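Local coordinates for hypothetical aldose 1-epimerase (Klebsiella pneumoniae subsp. pneumoniae MGH 78578, PDB 3TY1), which is of unknown function but probably binds carbohydrate, as a member of the galactose mutarotase superfamily, at residues 57-62 / 72-77; 78-83 / 215-220; 260-265 / 319-324. All blocks are in the same frame, centred on the assembly; numbering follows the deposited sequence. Where two conformers were deposited one is given.

From the N terminus, interaction 1 comes first and closes the shortest loop, a hairpin whose two segments are separated by nine residues. Right behind it, the chain turns into 78-83, the first half of interaction 2, whose partner 215-220 arrives 132 residues later. The two contacts touch: Met-81 N lies 2.7 Å from Ile-74 O, a probable hydrogen bond between neighbouring strands of one antiparallel sheet. Interaction 2 ties strand 79-81, at one edge of that sheet within the chain, to the loop after strand 204-214. Interaction 3 closes later, joining strand 259-265 to the loop between strand 311-318 and helix 325-330. The three follow in series, neither nested nor crossed.

Interaction 1. Residues 57-62 / 72-77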
loop_
_atom_site.group_PDB
_atom_site.type_symbol
_atom_site.label_atom_id
_atom_site.label_comp_id
_atom_site.label_asym_id
_atom_site.label_seq_id
_atom_site.Cartn_x
_atom_site.Cartn_y
_atom_site.Cartn_z
ATOM N N ASP A 57 9.732 -35.788 -14.271
ATOM C CA ASP A 57 8.781 -36.517 -15.095
ATOM C C ASP A 57 7.334 -36.381 -14.578
ATOM O O ASP A 57 6.593 -37.342 -14.591
ATOM C CB ASP A 57 9.203 -38.012 -15.054
ATOM C CG ASP A 57 9.402 -38.528 -13.612
ATOM O OD1 ASP A 57 8.957 -37.843 -12.673
ATOM O OD2 ASP A 57 10.016 -39.587 -13.398
ATOM N N GLY A 58 6.958 -35.223 -14.065
ATOM C CA GLY A 58 5.644 -35.045 -13.491
ATOM C C GLY A 58 5.193 -33.635 -13.697
ATOM O O GLY A 58 5.477 -33.060 -14.735
ATOM N N LEU A 59 4.520 -33.088 -12.692
ATOM C CA LEU A 59 4.035 -31.729 -12.744
ATOM C C LEU A 59 5.036 -30.784 -12.086
ATOM O O LEU A 59 5.547 -31.065 -10.987
ATOM C CB LEU A 59 2.705 -31.598 -12.032
ATOM C CG LEU A 59 1.484 -32.356 -12.566
ATOM C CD1 LEU A 59 0.236 -32.012 -11.712
ATOM C CD2 LEU A 59 1.293 -31.993 -14.053
ATOM N N THR A 60 5.232 -29.631 -12.713
ATOM C CA THR A 60 5.980 -28.556 -12.097
ATOM C C THR A 60 4.924 -27.559 -11.630
ATOM O O THR A 60 4.104 -27.062 -12.426
ATOM C CB THR A 60 7.045 -27.946 -13.023
ATOM O OG1 THR A 60 8.066 -28.918 -13.216
ATOM C CG2 THR A 60 7.700 -26.679 -12.345
ATOM N N ILE A 61 4.878 -27.341 -10.319
ATOM C CA ILE A 61 3.800 -26.582 -9.717
ATOM C C ILE A 61 4.351 -25.358 -9.024
ATOM O O ILE A 61 5.201 -25.490 -8.101
ATOM C CB ILE A 61 3.069 -27.443 -8.640
ATOM C CG1 ILE A 61 2.485 -28.725 -9.276
ATOM C CG2 ILE A 61 2.002 -26.571 -7.901
ATOM C CD1 ILE A 61 1.896 -29.759 -8.219
ATOM N N THR A 62 3.883 -24.182 -9.437
ATOM C CA THR A 62 4.366 -22.914 -8.889
ATOM C C THR A 62 3.266 -22.238 -8.182
ATOM O O THR A 62 2.182 -22.055 -8.748
ATOM C CB THR A 62 4.891 -21.978 -9.999
ATOM O OG1 THR A 62 5.933 -22.648 -10.703
ATOM C CG2 THR A 62 5.421 -20.657 -9.408
ATOM N N LEU A 72 0.115 -20.360 -9.488
ATOM C CA LEU A 72 0.458 -19.539 -10.654
ATOM C C LEU A 72 0.413 -20.319 -11.968
ATOM O O LEU A 72 -0.135 -19.858 -12.974
ATOM C CB LEU A 72 1.858 -18.963 -10.484
ATOM C CG LEU A 72 2.131 -18.010 -9.298
ATOM C CD1 LEU A 72 3.440 -17.225 -9.507
ATOM C CD2 LEU A 72 1.057 -17.058 -9.016
ATOM N N ARG A 73 0.956 -21.523 -11.925
ATOM C CA ARG A 73 1.110 -22.332 -13.125
ATOM C C ARG A 73 1.408 -23.781 -12.771
ATOM O O ARG A 73 2.045 -24.092 -11.755
ATOM C CB ARG A 73 2.215 -21.752 -14.029
ATOM C CG ARG A 73 2.434 -22.469 -15.346
ATOM C CD ARG A 73 3.604 -21.779 -16.131
ATOM N NE ARG A 73 3.172 -20.524 -16.738
ATOM C CZ ARG A 73 3.978 -19.633 -17.323
ATOM N NH1 ARG A 73 5.294 -19.817 -17.370
ATOM N NH2 ARG A 73 3.453 -18.548 -17.861
ATOM N N ILE A 74 0.852 -24.672 -13.599
ATOM C CA ILE A 74 1.057 -26.121 -13.491
ATOM C C ILE A 74 1.514 -26.569 -14.873
ATOM O O ILE A 74 0.821 -26.285 -15.829
ATOM C CB ILE A 74 -0.208 -26.861 -13.142
ATOM C CG1 ILE A 74 -0.985 -26.234 -11.957
ATOM C CG2 ILE A 74 0.113 -28.358 -12.906
ATOM C CD1 ILE A 74 -0.270 -26.357 -10.647
ATOM N N GLU A 75 2.689 -27.206 -14.990
ATOM C CA GLU A 75 3.257 -27.604 -16.274
ATOM C C GLU A 75 3.713 -29.052 -16.207
ATOM O O GLU A 75 4.368 -29.460 -15.248
ATOM C CB GLU A 75 4.509 -26.770 -16.682
ATOM C CG GLU A 75 4.380 -25.235 -16.632
ATOM C CD GLU A 75 5.745 -24.444 -16.458
ATOM O OE1 GLU A 75 6.360 -24.373 -15.325
ATOM O OE2 GLU A 75 6.166 -23.824 -17.465
ATOM N N GLY A 76 3.433 -29.804 -17.267
ATOM C CA GLY A 76 3.909 -31.167 -17.377
ATOM C C GLY A 76 3.217 -31.919 -18.490
ATOM O O GLY A 76 2.210 -31.455 -19.049
ATOM N N PHE A 77 3.777 -33.070 -18.818
ATOM C CA PHE A 77 3.209 -33.973 -19.807
ATOM C C PHE A 77 2.887 -33.306 -21.156
ATOM O O PHE A 77 1.903 -33.665 -21.796
ATOM C CB PHE A 77 1.974 -34.650 -19.203
ATOM C CG PHE A 77 2.261 -35.380 -17.907
ATOM C CD1 PHE A 77 2.765 -36.683 -17.928
ATOM C CD2 PHE A 77 2.066 -34.751 -16.666
ATOM C CE1 PHE A 77 3.021 -37.377 -16.733
ATOM C CE2 PHE A 77 2.346 -35.425 -15.461
ATOM C CZ PHE A 77 2.826 -36.753 -15.502
HETATM O O HOH W 1 5.983 -34.091 -17.207
HETATM O O HOH W 2 7.079 -30.708 -15.286
HETATM O O HOH W 3 4.942 -24.326 -12.832
#
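Thr-60 and Glu-75 face each other as a hydrogen-bonded antiparallel pair: Thr-60 N gives a nearly straight bond of 2.7 Å to Glu-75 O (172° at the hydrogen), and Glu-75 N returns one to Thr-60 O at 2.9 Å. Thr-62 N reaches Arg-73 O at 3.0 Å. There the ladder is disturbed by a classic beta bulge, because Leu-72 and Arg-73 both face Thr-62: Thr-62 O accepts from Leu-72 N at 2.8 Å and, weakly, from Arg-73 N.

Ile-61 and Ile-74 lie side by side on the face opposite Thr-60, Thr-62 and Glu-75, with Ile-74 CD1 3.6 Å from Ile-61 CG2. With CG1 of Ile-74 beside the backbone N (chi1 -48°), CG2 is left to face Leu-59 CD1. Leu-59 CD2 continues the apolar contacts, meeting the edge of the Phe-77 ring 3.9 Å from Phe-77 CE2.

One water joins Gly-58 O to Phe-77 N and sits over a face of the Phe-77 ring; another gives to Gly-58 O and Glu-75 O while accepting from Thr-60 OG1. A third lies 2.9 Å from each of Glu-75 OE1, Thr-60 O and Thr-62 OG1, with more acceptors in reach than protons.

The hairpin of strands 60-64 and 70-76 lies between strands 49-55 and 79-81 in its sheet, and Phe-190 of strand 189-198 packs against Leu-59, Ile-61 and Ile-74.

Interaction 2. Residues 78-83 / 215-220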
loop_
_atom_site.group_PDB
_atom_site.type_symbol
_atom_site.label_atom_id
_atom_site.label_comp_id
_atom_site.label_asym_id
_atom_site.label_seq_id
_atom_site.Cartn_x
_atom_site.Cartn_y
_atom_site.Cartn_z
ATOM N N GLY A 78 3.689 -32.328 -21.558
ATOM C CA GLY A 78 3.499 -31.625 -22.830
ATOM C C GLY A 78 2.372 -30.601 -22.828
ATOM O O GLY A 78 1.928 -30.169 -23.878
ATOM N N SER A 79 1.907 -30.193 -21.652
ATOM C CA SER A 79 0.782 -29.269 -21.560
ATOM C C SER A 79 0.956 -28.402 -20.311
ATOM O O SER A 79 2.030 -28.387 -19.671
ATOM C CB SER A 79 -0.542 -30.072 -21.549
ATOM O OG SER A 79 -1.711 -29.249 -21.571
ATOM N N ARG A 80 -0.092 -27.669 -19.975
ATOM C CA ARG A 80 -0.078 -26.826 -18.784
ATOM C C ARG A 80 -1.460 -26.440 -18.379
ATOM O O ARG A 80 -2.369 -26.452 -19.202
ATOM C CB ARG A 80 0.695 -25.522 -19.013
ATOM C CG ARG A 80 0.010 -24.525 -19.899
ATOM C CD ARG A 80 0.569 -23.096 -19.793
ATOM N NE ARG A 80 -0.305 -22.266 -20.638
ATOM C CZ ARG A 80 -0.202 -20.947 -20.833
ATOM N NH1 ARG A 80 0.718 -20.220 -20.215
ATOM N NH2 ARG A 80 -1.064 -20.353 -21.646
HETATM N N MSE A 81 -1.588 -26.062 -17.105
HETATM C CA MSE A 81 -2.766 -25.404 -16.601
HETATM C C MSE A 81 -2.298 -23.976 -16.332
HETATM O O MSE A 81 -1.395 -23.732 -15.513
HETATM C CB MSE A 81 -3.284 -26.031 -15.298
HETATM C CG MSE A 81 -3.609 -27.528 -15.357
HETATM SE SE MSE A 81 -4.359 -28.042 -13.606
HETATM C CE MSE A 81 -4.253 -29.894 -13.984
ATOM N N GLY A 82 -2.892 -23.031 -17.027
ATOM C CA GLY A 82 -2.541 -21.631 -16.839
ATOM C C GLY A 82 -2.861 -20.856 -18.075
ATOM O O GLY A 82 -3.377 -21.419 -19.092
ATOM N N TRP A 83 -2.518 -19.576 -18.017
ATOM C CA TRP A 83 -2.800 -18.641 -19.114
ATOM C C TRP A 83 -1.825 -17.488 -19.089
ATOM O O TRP A 83 -1.078 -17.326 -18.133
ATOM C CB TRP A 83 -4.241 -18.130 -19.013
ATOM C CG TRP A 83 -4.560 -17.299 -17.750
ATOM C CD1 TRP A 83 -4.588 -17.727 -16.473
ATOM C CD2 TRP A 83 -4.960 -15.911 -17.725
ATOM N NE1 TRP A 83 -4.934 -16.689 -15.631
ATOM C CE2 TRP A 83 -5.165 -15.562 -16.382
ATOM C CE3 TRP A 83 -5.136 -14.928 -18.727
ATOM C CZ2 TRP A 83 -5.550 -14.251 -15.982
ATOM C CZ3 TRP A 83 -5.504 -13.639 -18.351
ATOM C CH2 TRP A 83 -5.723 -13.310 -16.982
ATOM N N GLY A 215 -5.811 -21.754 -20.259
ATOM C CA GLY A 215 -5.655 -21.144 -21.584
ATOM C C GLY A 215 -5.052 -22.186 -22.501
ATOM O O GLY A 215 -5.249 -23.426 -22.301
ATOM N N THR A 216 -4.317 -21.720 -23.505
ATOM C CA THR A 216 -3.635 -22.637 -24.420
ATOM C C THR A 216 -2.603 -23.479 -23.632
ATOM O O THR A 216 -2.078 -23.005 -22.632
ATOM C CB THR A 216 -2.935 -21.886 -25.591
ATOM O OG1 THR A 216 -1.950 -21.001 -25.062
ATOM C CG2 THR A 216 -3.939 -21.084 -26.398
ATOM N N PRO A 217 -2.290 -24.707 -24.079
ATOM C CA PRO A 217 -2.735 -25.445 -25.266
ATOM C C PRO A 217 -4.029 -26.217 -25.125
ATOM O O PRO A 217 -4.413 -26.912 -26.067
ATOM C CB PRO A 217 -1.609 -26.452 -25.481
ATOM C CG PRO A 217 -1.099 -26.731 -24.080
ATOM C CD PRO A 217 -1.314 -25.492 -23.278
ATOM N N ILE A 218 -4.678 -26.161 -23.963
ATOM C CA ILE A 218 -5.966 -26.859 -23.776
ATOM C C ILE A 218 -7.074 -26.101 -24.473
ATOM O O ILE A 218 -7.820 -26.668 -25.263
ATOM C CB ILE A 218 -6.312 -27.059 -22.306
ATOM C CG1 ILE A 218 -5.212 -27.886 -21.609
ATOM C CG2 ILE A 218 -7.639 -27.771 -22.196
ATOM C CD1 ILE A 218 -5.384 -28.029 -20.093
ATOM N N LEU A 219 -7.166 -24.805 -24.191
ATOM C CA LEU A 219 -8.187 -23.943 -24.779
ATOM C C LEU A 219 -7.765 -23.618 -26.197
ATOM O O LEU A 219 -6.600 -23.342 -26.455
ATOM C CB LEU A 219 -8.390 -22.653 -23.968
ATOM C CG LEU A 219 -9.554 -21.774 -24.366
ATOM C CD1 LEU A 219 -10.883 -22.478 -24.142
ATOM C CD2 LEU A 219 -9.488 -20.462 -23.539
ATOM N N GLU A 220 -8.727 -23.729 -27.099
ATOM C CA GLU A 220 -8.592 -23.470 -28.523
ATOM C C GLU A 220 -9.998 -23.527 -29.115
ATOM O O GLU A 220 -10.952 -23.917 -28.434
ATOM C CB GLU A 220 -7.713 -24.528 -29.198
ATOM C CG GLU A 220 -8.224 -25.985 -29.049
ATOM C CD GLU A 220 -7.303 -27.022 -29.648
ATOM O OE1 GLU A 220 -6.178 -26.678 -30.034
ATOM O OE2 GLU A 220 -7.722 -28.202 -29.730
HETATM O O HOH W 4 -4.312 -24.408 -19.494
#
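Arg-80 holds the backbone carbonyl of Thr-216 with two nitrogens, side-on. Arg-80 NE lies 2.8 Å and Arg-80 NH2 3.0 Å from Thr-216 O, and the oxygen is close to the guanidinium plane. The NE bond runs nearly along the C=O axis, whereas the NH2 bond is more bent, 136° at the hydrogen. CG sits between the backbone N and carbonyl carbon (chi1 72°), and an extended chain from there carries the head to Thr-216. With NH1 in a salt bridge to Asp-84, the group is fixed from two directions.

A backbone bond, Gly-215 N to Gly-82 O at 2.7 Å, adds a second polar link, its donor well above the carbonyl plane. Gly-82 O also lies above one face of the guanidinium, off toward its rim. A water sits between Arg-80 O, Gly-215 O and Gly-82 N, accepting from the last, with more acceptors in reach than protons.

Van der Waals contacts lie towards Ser-79. Pro-217, which follows a cis peptide bond, brings CG to 3.6 Å from Ser-79 OG and CD to 3.8 Å from Arg-80 CG. Ile-218 CD1 meets Arg-80 O at 3.5 Å.

This is an arginine bracing a loop through its main chain: the end of the six-stranded sheet is joined to the loop after strand 204-214, consistent with the beta supersandwich of the galactose mutarotase superfamily.

Interaction 3. Residues 260-265 / 319-324; sequences VFNIQP and TSYAYP
Asn-262 and Tyr-321 mark the closest backbone approach, with CA atoms 6.8 Å apart, too far for strand pairing, so side chains bridge strand 259-265 and the loop after strand 311-318. Asn-262 lays its CB over one face of the Tyr-321 ring, a CH-pi contact of 3.8 Å to the centroid, while Asn-262 OD1 comes to 3.2 Å from Tyr-321 CD1. The amide and ring planes are 42° apart. Beyond the ring, Tyr-321 OH donates to Ile-263 O at 2.8 Å; it approaches from high above that carbonyl plane, 71° out of it. The oxygen itself lies at the ring's edge.

Asn-262 ND2 makes a weak bond to Tyr-323 OH at 3.2 Å, that hydroxyl being held chiefly by Phe-235 O, and Asn-262 OD1 accepts from a water 2.8 Å away which in turn takes the N-H of Ala-322.

Tyr-321 also packs on Val-297 and Thr-299 of strand 297-304, the sheet neighbour of strand 259-265, which holds the loop against that sheet. Tyr-321 OH spends its proton on a main-chain oxygen; the buried amide has only a weak partner at ND2, so its orientation is probably set by the water at OD1 and the ring face.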
loop_
_atom_site.group_PDB
_atom_site.type_symbol
_atom_site.label_atom_id
_atom_site.label_comp_id
_atom_site.label_asym_id
_atom_site.label_seq_id
_atom_site.Cartn_x
_atom_site.Cartn_y
_atom_site.Cartn_z
ATOM N N VAL A 260 -20.292 -15.382 -19.267
ATOM C CA VAL A 260 -20.270 -16.160 -18.047
ATOM C C VAL A 260 -21.599 -16.879 -17.912
ATOM O O VAL A 260 -22.611 -16.318 -18.316
ATOM C CB VAL A 260 -20.014 -15.257 -16.841
ATOM C CG1 VAL A 260 -20.120 -16.063 -15.551
ATOM C CG2 VAL A 260 -18.605 -14.638 -16.983
ATOM N N PHE A 261 -21.561 -18.118 -17.379
ATOM C CA PHE A 261 -22.748 -18.941 -17.175
ATOM C C PHE A 261 -22.752 -19.478 -15.763
ATOM O O PHE A 261 -21.687 -19.883 -15.199
ATOM C CB PHE A 261 -22.816 -20.071 -18.207
ATOM C CG PHE A 261 -22.848 -19.565 -19.627
ATOM C CD1 PHE A 261 -24.053 -19.187 -20.214
ATOM C CD2 PHE A 261 -21.676 -19.400 -20.349
ATOM C CE1 PHE A 261 -24.083 -18.667 -21.512
ATOM C CE2 PHE A 261 -21.700 -18.893 -21.647
ATOM C CZ PHE A 261 -22.908 -18.543 -22.229
ATOM N N ASN A 262 -23.941 -19.444 -15.180
ATOM C CA ASN A 262 -24.167 -19.945 -13.844
ATOM C C ASN A 262 -24.747 -21.332 -13.910
ATOM O O ASN A 262 -25.815 -21.504 -14.490
ATOM C CB ASN A 262 -25.105 -19.019 -13.113
ATOM C CG ASN A 262 -24.518 -17.646 -12.901
ATOM O OD1 ASN A 262 -23.327 -17.500 -12.589
ATOM N ND2 ASN A 262 -25.370 -16.622 -13.026
ATOM N N ILE A 263 -24.084 -22.280 -13.258
ATOM C CA ILE A 263 -24.411 -23.700 -13.325
ATOM C C ILE A 263 -24.806 -24.283 -11.972
ATOM O O ILE A 263 -24.244 -23.912 -10.939
ATOM C CB ILE A 263 -23.210 -24.517 -13.865
ATOM C CG1 ILE A 263 -22.984 -24.199 -15.355
ATOM C CG2 ILE A 263 -23.432 -26.072 -13.617
ATOM C CD1 ILE A 263 -21.592 -24.534 -15.922
ATOM N N GLN A 264 -25.818 -25.161 -12.008
ATOM C CA GLN A 264 -26.180 -25.984 -10.858
ATOM C C GLN A 264 -25.709 -27.396 -11.202
ATOM O O GLN A 264 -26.322 -28.105 -12.027
ATOM C CB GLN A 264 -27.669 -25.914 -10.520
ATOM C CG GLN A 264 -27.926 -25.247 -9.162
ATOM C CD GLN A 264 -27.265 -26.008 -7.999
ATOM O OE1 GLN A 264 -27.069 -27.232 -8.061
ATOM N NE2 GLN A 264 -26.923 -25.280 -6.938
ATOM N N PRO A 265 -24.592 -27.823 -10.606
ATOM C CA PRO A 265 -24.040 -29.141 -10.983
ATOM C C PRO A 265 -24.779 -30.342 -10.383
ATOM O O PRO A 265 -25.435 -30.191 -9.380
ATOM C CB PRO A 265 -22.630 -29.095 -10.407
ATOM C CG PRO A 265 -22.768 -28.225 -9.226
ATOM C CD PRO A 265 -23.714 -27.148 -9.643
ATOM N N THR A 319 -19.098 -21.417 -3.378
ATOM C CA THR A 319 -20.291 -21.289 -2.539
ATOM C C THR A 319 -21.239 -20.242 -3.151
ATOM O O THR A 319 -22.447 -20.242 -2.894
ATOM C CB THR A 319 -19.965 -20.897 -1.073
ATOM O OG1 THR A 319 -19.302 -19.636 -1.060
ATOM C CG2 THR A 319 -19.106 -21.951 -0.380
ATOM N N SER A 320 -20.675 -19.361 -3.971
ATOM C CA SER A 320 -21.389 -18.259 -4.611
ATOM C C SER A 320 -21.093 -18.183 -6.098
ATOM O O SER A 320 -20.093 -18.732 -6.614
ATOM C CB SER A 320 -20.993 -16.906 -3.969
ATOM O OG SER A 320 -21.858 -16.504 -2.936
ATOM N N TYR A 321 -22.007 -17.508 -6.788
ATOM C CA TYR A 321 -21.778 -17.040 -8.138
ATOM C C TYR A 321 -21.044 -15.709 -7.999
ATOM O O TYR A 321 -20.857 -15.193 -6.895
ATOM C CB TYR A 321 -23.092 -16.895 -8.933
ATOM C CG TYR A 321 -23.781 -18.215 -9.163
ATOM C CD1 TYR A 321 -23.157 -19.247 -9.892
ATOM C CD2 TYR A 321 -25.055 -18.454 -8.666
ATOM C CE1 TYR A 321 -23.835 -20.480 -10.119
ATOM C CE2 TYR A 321 -25.704 -19.666 -8.870
ATOM C CZ TYR A 321 -25.097 -20.679 -9.592
ATOM O OH TYR A 321 -25.761 -21.891 -9.784
ATOM N N ALA A 322 -20.617 -15.162 -9.134
ATOM C CA ALA A 322 -19.769 -13.985 -9.147
ATOM C C ALA A 322 -20.485 -12.639 -9.033
ATOM O O ALA A 322 -19.840 -11.574 -9.168
ATOM C CB ALA A 322 -18.850 -14.023 -10.421
ATOM N N TYR A 323 -21.798 -12.660 -8.807
ATOM C CA TYR A 323 -22.525 -11.430 -8.509
ATOM C C TYR A 323 -21.981 -10.806 -7.228
ATOM O O TYR A 323 -21.340 -11.491 -6.458
ATOM C CB TYR A 323 -24.025 -11.665 -8.345
ATOM C CG TYR A 323 -24.709 -12.210 -9.568
ATOM C CD1 TYR A 323 -24.897 -11.419 -10.685
ATOM C CD2 TYR A 323 -25.166 -13.536 -9.610
ATOM C CE1 TYR A 323 -25.532 -11.922 -11.820
ATOM C CE2 TYR A 323 -25.799 -14.050 -10.739
ATOM C CZ TYR A 323 -25.968 -13.234 -11.840
ATOM O OH TYR A 323 -26.572 -13.707 -12.970
ATOM N N PRO A 324 -22.213 -9.491 -7.010
ATOM C CA PRO A 324 -21.748 -8.843 -5.792
ATOM C C PRO A 324 -22.388 -9.406 -4.529
ATOM O O PRO A 324 -23.430 -10.051 -4.594
ATOM C CB PRO A 324 -22.136 -7.371 -5.986
ATOM C CG PRO A 324 -22.339 -7.200 -7.424
ATOM C CD PRO A 324 -22.826 -8.524 -7.936
HETATM O O HOH W 5 -20.928 -16.458 -11.655
#